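Local structure of ATP-dependent RNA helicase HrpB (Escherichia coli, 6EUD) at residues L262-P265 against R269-V272; Q322-A327 against G333-L338. The protein hydrolyses ATP to ADP and phosphate as a DExH-box RNA helicase of the DEAH/RHA type that also binds single-stranded RNA. All coordinates share one frame; numbering follows the deposited sequence.

Interaction 1: residues L262-P265 against R269-V272; sequences LPAP and RKVV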
ATOM      1  N   LEU A 262      18.142  33.617   6.889  1.00 58.22           N
ATOM      2  CA  LEU A 262      18.585  34.739   7.709  1.00 61.28           C
ATOM      3  C   LEU A 262      17.532  35.836   7.809  1.00 63.56           C
ATOM      4  O   LEU A 262      16.750  36.038   6.879  1.00 65.05           O
ATOM      5  CB  LEU A 262      19.884  35.322   7.156  1.00 63.17           C
ATOM      6  CG  LEU A 262      21.093  34.395   7.274  1.00 65.99           C
ATOM      7  CD1 LEU A 262      22.366  35.102   6.806  1.00 66.57           C
ATOM      8  CD2 LEU A 262      21.232  33.885   8.710  1.00 64.84           C
ATOM      9  N   PRO A 263      17.509  36.551   8.945  1.00 63.63           N
ATOM     10  CA  PRO A 263      16.558  37.648   9.124  1.00 60.93           C
ATOM     11  C   PRO A 263      16.603  38.649   7.976  1.00 57.33           C
ATOM     12  O   PRO A 263      17.665  38.890   7.412  1.00 57.97           O
ATOM     13  CB  PRO A 263      17.015  38.295  10.433  1.00 64.92           C
ATOM     14  CG  PRO A 263      17.646  37.173  11.189  1.00 68.96           C
ATOM     15  CD  PRO A 263      18.336  36.338  10.147  1.00 67.92           C
ATOM     16  N   ALA A 264      15.441  39.190   7.626  1.00 53.43           N
ATOM     17  CA  ALA A 264      15.333  40.260   6.651  1.00 51.21           C
ATOM     18  C   ALA A 264      16.276  41.399   6.993  1.00 54.82           C
ATOM     19  O   ALA A 264      16.485  41.703   8.166  1.00 56.41           O
ATOM     20  CB  ALA A 264      13.908  40.768   6.586  1.00 45.66           C
ATOM     21  N   PRO A 265      16.865  42.022   5.967  1.00 58.16           N
ATOM     22  CA  PRO A 265      17.699  43.219   6.152  1.00 60.65           C
ATOM     23  C   PRO A 265      16.947  44.332   6.882  1.00 62.43           C
ATOM     24  O   PRO A 265      15.706  44.338   6.873  1.00 58.34           O
ATOM     25  CB  PRO A 265      18.034  43.637   4.721  1.00 60.90           C
ATOM     26  CG  PRO A 265      17.969  42.368   3.936  1.00 61.43           C
ATOM     27  CD  PRO A 265      16.892  41.529   4.578  1.00 59.02           C
ATOM     28  N   ARG A 269      10.978  43.438   5.369  1.00 40.50           N
ATOM     29  CA  ARG A 269      10.403  42.199   5.866  1.00 39.53           C
ATOM     30  C   ARG A 269      10.484  41.174   4.753  1.00 36.54           C
ATOM     31  O   ARG A 269      10.510  41.547   3.588  1.00 41.38           O
ATOM     32  CB  ARG A 269       8.952  42.414   6.310  1.00 40.58           C
ATOM     33  CG  ARG A 269       8.026  42.884   5.185  1.00 40.81           C
ATOM     34  CD  ARG A 269       6.757  43.536   5.705  1.00 38.75           C
ATOM     35  NE  ARG A 269       6.024  42.666   6.612  1.00 36.34           N
ATOM     36  CZ  ARG A 269       4.728  42.787   6.861  1.00 36.79           C
ATOM     37  NH1 ARG A 269       4.031  43.739   6.257  1.00 36.56           N
ATOM     38  NH2 ARG A 269       4.123  41.956   7.707  1.00 36.55           N
ATOM     39  N   LYS A 270      10.513  39.892   5.090  1.00 33.76           N
ATOM     40  CA  LYS A 270      10.597  38.856   4.063  1.00 33.90           C
ATOM     41  C   LYS A 270       9.416  37.892   4.068  1.00 37.05           C
ATOM     42  O   LYS A 270       8.838  37.583   5.111  1.00 40.91           O
ATOM     43  CB  LYS A 270      11.903  38.064   4.216  1.00 38.36           C
ATOM     44  CG  LYS A 270      11.960  37.238   5.483  1.00 43.18           C
ATOM     45  CD  LYS A 270      13.263  36.452   5.629  1.00 46.58           C
ATOM     46  CE  LYS A 270      13.198  35.623   6.905  1.00 43.47           C
ATOM     47  NZ  LYS A 270      14.410  34.833   7.164  1.00 43.99           N
ATOM     48  N   VAL A 271       9.060  37.429   2.875  1.00 36.51           N
ATOM     49  CA  VAL A 271       8.169  36.301   2.719  1.00 33.76           C
ATOM     50  C   VAL A 271       8.981  35.104   2.260  1.00 34.75           C
ATOM     51  O   VAL A 271       9.559  35.122   1.181  1.00 41.41           O
ATOM     52  CB  VAL A 271       7.054  36.576   1.705  1.00 32.03           C
ATOM     53  CG1 VAL A 271       6.196  35.314   1.505  1.00 25.72           C
ATOM     54  CG2 VAL A 271       6.205  37.764   2.159  1.00 30.49           C
ATOM     55  N   VAL A 272       9.030  34.070   3.083  1.00 29.67           N
ATOM     56  CA  VAL A 272       9.742  32.868   2.717  1.00 32.77           C
ATOM     57  C   VAL A 272       8.738  31.862   2.198  1.00 34.59           C
ATOM     58  O   VAL A 272       7.801  31.481   2.895  1.00 39.02           O
ATOM     59  CB  VAL A 272      10.538  32.282   3.899  1.00 26.87           C
ATOM     60  CG1 VAL A 272      11.232  31.022   3.488  1.00 29.30           C
ATOM     61  CG2 VAL A 272      11.561  33.274   4.375  1.00 31.08           C
TER
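Lys270 bends at its first torsion and is extended from there on to reach the carbonyl of Leu262: chi1 of 67° sets CG between the backbone N and the carbonyl carbon, and the rest carries the amine back along the loop to the end of helix 256-261. There NZ donates a hydrogen bond of 2.6 Å to Leu262 O. The approach is not along a lone pair, because the amine stands above the carbonyl plane, 65° out of it, with a C=O...N angle of 114°. On the way, Lys270 CD passes 4.0 Å from Ala264 N, so that the aliphatic part of the chain runs alongside the loop.

Nearer the strand, the methyl group of Ala264 packs against the Arg269-Lys270 backbone, with CB 3.9 Å from Arg269 CA and 3.8 Å from Lys270 N. Arg269 turns its side chain the other way, and its guanidinium group is held by the carbonyls of Leu211, Glu214 and Gly216.

The lysine amine also donates to Ala260 O and Glu285 O, which makes three main-chain acceptors in all. With a methionine here, Leu262 O would lose this donor and the helix end would probably be less firmly tied to strand 269-274. The contact closes a helix-loop-strand connection of the second RecA-like domain, whose strand 269-274 lies parallel between strands 217-221 and 243-248. The chemistry is that of a buried lysine satisfied by carbonyl oxygens: its positive charge probably interacts well with the partial negative charge at the C-terminal end of helix 256-261, and joins that end to the strand that follows.

Interaction 2: residues Q322-A327 against G333-L338; sequences QRAGRA and GISLHL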
ATOM      1  N   GLN A 322       2.386  21.908  13.893  1.00 31.70           N
ATOM      2  CA  GLN A 322       3.831  22.087  13.811  1.00 32.50           C
ATOM      3  C   GLN A 322       4.158  23.311  12.928  1.00 32.56           C
ATOM      4  O   GLN A 322       5.033  24.107  13.266  1.00 33.94           O
ATOM      5  CB  GLN A 322       4.499  20.827  13.286  1.00 30.41           C
ATOM      6  CG  GLN A 322       5.996  20.907  13.144  1.00 40.98           C
ATOM      7  CD  GLN A 322       6.739  20.904  14.472  1.00 50.36           C
ATOM      8  OE1 GLN A 322       6.233  20.400  15.480  1.00 56.84           O
ATOM      9  NE2 GLN A 322       7.955  21.457  14.476  1.00 49.21           N
ATOM     10  N   ARG A 323       3.415  23.483  11.835  1.00 29.59           N
ATOM     11  CA  ARG A 323       3.601  24.623  10.943  1.00 28.87           C
ATOM     12  C   ARG A 323       3.263  25.941  11.623  1.00 28.31           C
ATOM     13  O   ARG A 323       3.957  26.930  11.439  1.00 32.74           O
ATOM     14  CB  ARG A 323       2.742  24.477   9.693  1.00 29.42           C
ATOM     15  CG  ARG A 323       3.264  23.472   8.736  1.00 32.83           C
ATOM     16  CD  ARG A 323       2.326  23.239   7.557  1.00 32.41           C
ATOM     17  NE  ARG A 323       2.892  22.186   6.719  1.00 33.25           N
ATOM     18  CZ  ARG A 323       2.527  21.930   5.472  1.00 34.75           C
ATOM     19  NH1 ARG A 323       1.583  22.651   4.886  1.00 31.46           N
ATOM     20  NH2 ARG A 323       3.121  20.951   4.804  1.00 37.46           N
ATOM     21  N   ALA A 324       2.181  25.957  12.392  1.00 28.26           N
ATOM     22  CA  ALA A 324       1.789  27.140  13.142  1.00 25.97           C
ATOM     23  C   ALA A 324       2.881  27.540  14.145  1.00 27.51           C
ATOM     24  O   ALA A 324       3.172  28.720  14.323  1.00 31.20           O
ATOM     25  CB  ALA A 324       0.472  26.892  13.857  1.00 26.53           C
ATOM     26  N   GLY A 325       3.507  26.549  14.774  1.00 29.01           N
ATOM     27  CA  GLY A 325       4.519  26.807  15.785  1.00 26.66           C
ATOM     28  C   GLY A 325       5.778  27.421  15.217  1.00 27.47           C
ATOM     29  O   GLY A 325       6.610  27.937  15.966  1.00 35.53           O
ATOM     30  N   ARG A 326       5.932  27.363  13.896  1.00 26.05           N
ATOM     31  CA  ARG A 326       7.039  28.050  13.235  1.00 34.66           C
ATOM     32  C   ARG A 326       6.857  29.585  13.274  1.00 35.88           C
ATOM     33  O   ARG A 326       7.801  30.339  13.004  1.00 37.66           O
ATOM     34  CB  ARG A 326       7.216  27.547  11.785  1.00 36.13           C
ATOM     35  CG  ARG A 326       7.796  26.125  11.696  1.00 37.97           C
ATOM     36  CD  ARG A 326       8.535  25.793  12.966  1.00 48.01           C
ATOM     37  NE  ARG A 326       9.685  24.921  12.793  1.00 59.57           N
ATOM     38  CZ  ARG A 326      10.391  24.458  13.818  1.00 65.56           C
ATOM     39  NH1 ARG A 326      10.034  24.796  15.052  1.00 61.78           N
ATOM     40  NH2 ARG A 326      11.440  23.666  13.619  1.00 70.64           N
ATOM     41  N   ALA A 327       5.657  30.043  13.645  1.00 33.33           N
ATOM     42  CA  ALA A 327       5.420  31.471  13.847  1.00 32.99           C
ATOM     43  C   ALA A 327       5.676  31.894  15.300  1.00 28.84           C
ATOM     44  O   ALA A 327       5.445  33.041  15.657  1.00 29.10           O
ATOM     45  CB  ALA A 327       3.970  31.854  13.422  1.00 25.41           C
ATOM     46  N   GLY A 333       3.060  35.006  17.795  1.00 37.39           N
ATOM     47  CA  GLY A 333       2.890  35.046  16.361  1.00 30.52           C
ATOM     48  C   GLY A 333       1.487  34.734  15.932  1.00 32.10           C
ATOM     49  O   GLY A 333       0.582  34.639  16.743  1.00 34.86           O
ATOM     50  N   ILE A 334       1.315  34.593  14.624  1.00 32.68           N
ATOM     51  CA  ILE A 334       0.017  34.390  14.003  1.00 30.10           C
ATOM     52  C   ILE A 334       0.178  33.385  12.865  1.00 31.47           C
ATOM     53  O   ILE A 334       1.119  33.486  12.074  1.00 31.41           O
ATOM     54  CB  ILE A 334      -0.565  35.707  13.441  1.00 28.94           C
ATOM     55  CG1 ILE A 334      -0.555  36.813  14.499  1.00 30.16           C
ATOM     56  CG2 ILE A 334      -1.972  35.505  12.874  1.00 25.66           C
ATOM     57  CD1 ILE A 334      -0.963  38.163  13.946  1.00 27.66           C
ATOM     58  N   SER A 335      -0.735  32.425  12.793  1.00 27.63           N
ATOM     59  CA  SER A 335      -0.730  31.421  11.738  1.00 27.81           C
ATOM     60  C   SER A 335      -2.077  31.426  11.016  1.00 31.85           C
ATOM     61  O   SER A 335      -3.132  31.331  11.652  1.00 36.16           O
ATOM     62  CB  SER A 335      -0.445  30.037  12.320  1.00 34.12           C
ATOM     63  OG  SER A 335      -0.379  29.035  11.321  1.00 33.61           O
ATOM     64  N   LEU A 336      -2.040  31.564   9.694  1.00 28.01           N
ATOM     65  CA  LEU A 336      -3.243  31.522   8.873  1.00 29.95           C
ATOM     66  C   LEU A 336      -3.294  30.236   8.014  1.00 33.63           C
ATOM     67  O   LEU A 336      -2.429  30.010   7.146  1.00 34.13           O
ATOM     68  CB  LEU A 336      -3.316  32.773   7.977  1.00 25.58           C
ATOM     69  CG  LEU A 336      -4.458  32.812   6.950  1.00 27.04           C
ATOM     70  CD1 LEU A 336      -5.845  32.789   7.633  1.00 26.71           C
ATOM     71  CD2 LEU A 336      -4.346  34.022   6.024  1.00 22.61           C
ATOM     72  N   HIS A 337      -4.289  29.392   8.261  1.00 28.57           N
ATOM     73  CA  HIS A 337      -4.430  28.161   7.500  1.00 22.03           C
ATOM     74  C   HIS A 337      -5.459  28.333   6.386  1.00 21.95           C
ATOM     75  O   HIS A 337      -6.594  28.709   6.639  1.00 29.27           O
ATOM     76  CB  HIS A 337      -4.795  27.006   8.442  1.00 24.51           C
ATOM     77  CG  HIS A 337      -3.812  26.828   9.576  1.00 31.42           C
ATOM     78  ND1 HIS A 337      -2.662  26.068   9.464  1.00 34.62           N
ATOM     79  CD2 HIS A 337      -3.794  27.342  10.831  1.00 24.08           C
ATOM     80  CE1 HIS A 337      -1.990  26.104  10.600  1.00 28.77           C
ATOM     81  NE2 HIS A 337      -2.657  26.870  11.449  1.00 28.34           N
ATOM     82  N   LEU A 338      -5.059  28.050   5.150  1.00 26.34           N
ATOM     83  CA  LEU A 338      -5.919  28.277   3.986  1.00 26.81           C
ATOM     84  C   LEU A 338      -6.968  27.179   3.726  1.00 33.10           C
ATOM     85  O   LEU A 338      -7.152  26.712   2.585  1.00 31.12           O
ATOM     86  CB  LEU A 338      -5.052  28.454   2.751  1.00 23.18           C
ATOM     87  CG  LEU A 338      -4.100  29.634   2.905  1.00 27.64           C
ATOM     88  CD1 LEU A 338      -3.361  29.885   1.582  1.00 25.91           C
ATOM     89  CD2 LEU A 338      -4.848  30.866   3.388  1.00 22.05           C
TER
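Ala327 and Ala324 bury the most surface where the end of helix 317-325 and the residues after it lie against strand 333-337; Ser335 is the counterpart of Ala324, while Ala327 meets Gly333 and Ile334. The Ala327 methyl points at the strand backbone, with CB 3.6 Å from Ile334 O. Its own carbonyl receives a CA-H...O contact from Gly333, at 3.3 Å from Gly333 CA to Ala327 O and with an angle of 157° at the hydrogen. Backbone comes so close to backbone at this point that a CB on Gly333 would run into Ala327 O.

Three residues earlier in the chain, Ala324 lies over Ser335. The serine hydroxyl is anti to its backbone N (chi1 -178°), a rotation that lays OG against the helix, 3.4 Å from both CA and CB of Ala324. The same methyl meets the edge of the His337 imidazole near the ring plane, with Ala324 CB 3.9 Å from His337 NE2. A single small side chain thus touches both the hydroxyl and the ring.

The ring is fixed from elsewhere: ND1 is hydrogen-bonded to Asp292, and NE2 to Arg188 on strand 186-190. Asp292 also forms a salt bridge with Arg323, whose guanidinium group leads away from the strand.

No hydrogen bond crosses between the two segments, and the close approach is consistent with the small residues here, Ala324, Ala327 and Gly333. Strand 333-337 is paired in parallel with strands 186-190 and 287-302, so the helix end is laid on the sheet of the second RecA-like domain. The sequence QRAGRAGR is that of helicase motif VI, which in superfamily 2 helicases typically brings arginines to the ATP site between the two RecA-like domains.

Interactions 1 and 2 both reach the central sheet of the second RecA-like domain, and all four segments belong to the helicase C-terminal domain. They follow one another along the chain: the loop of 262-265 against 269-272 is complete before 322-327 meets 333-338. Their centres are 16 Å apart and their nearest atoms about 9 Å, so they do not touch. Strand 287-302 connects them, since it pairs with strand 333-337 and also with strand 217-221, which in turn pairs with strand 269-274. Both contacts lie away from the predicted ATP-binding residues and the DEFH box of the other RecA-like domain, though 322-327 belongs to motif VI, which in related helicases faces the ATP site across the interdomain cleft.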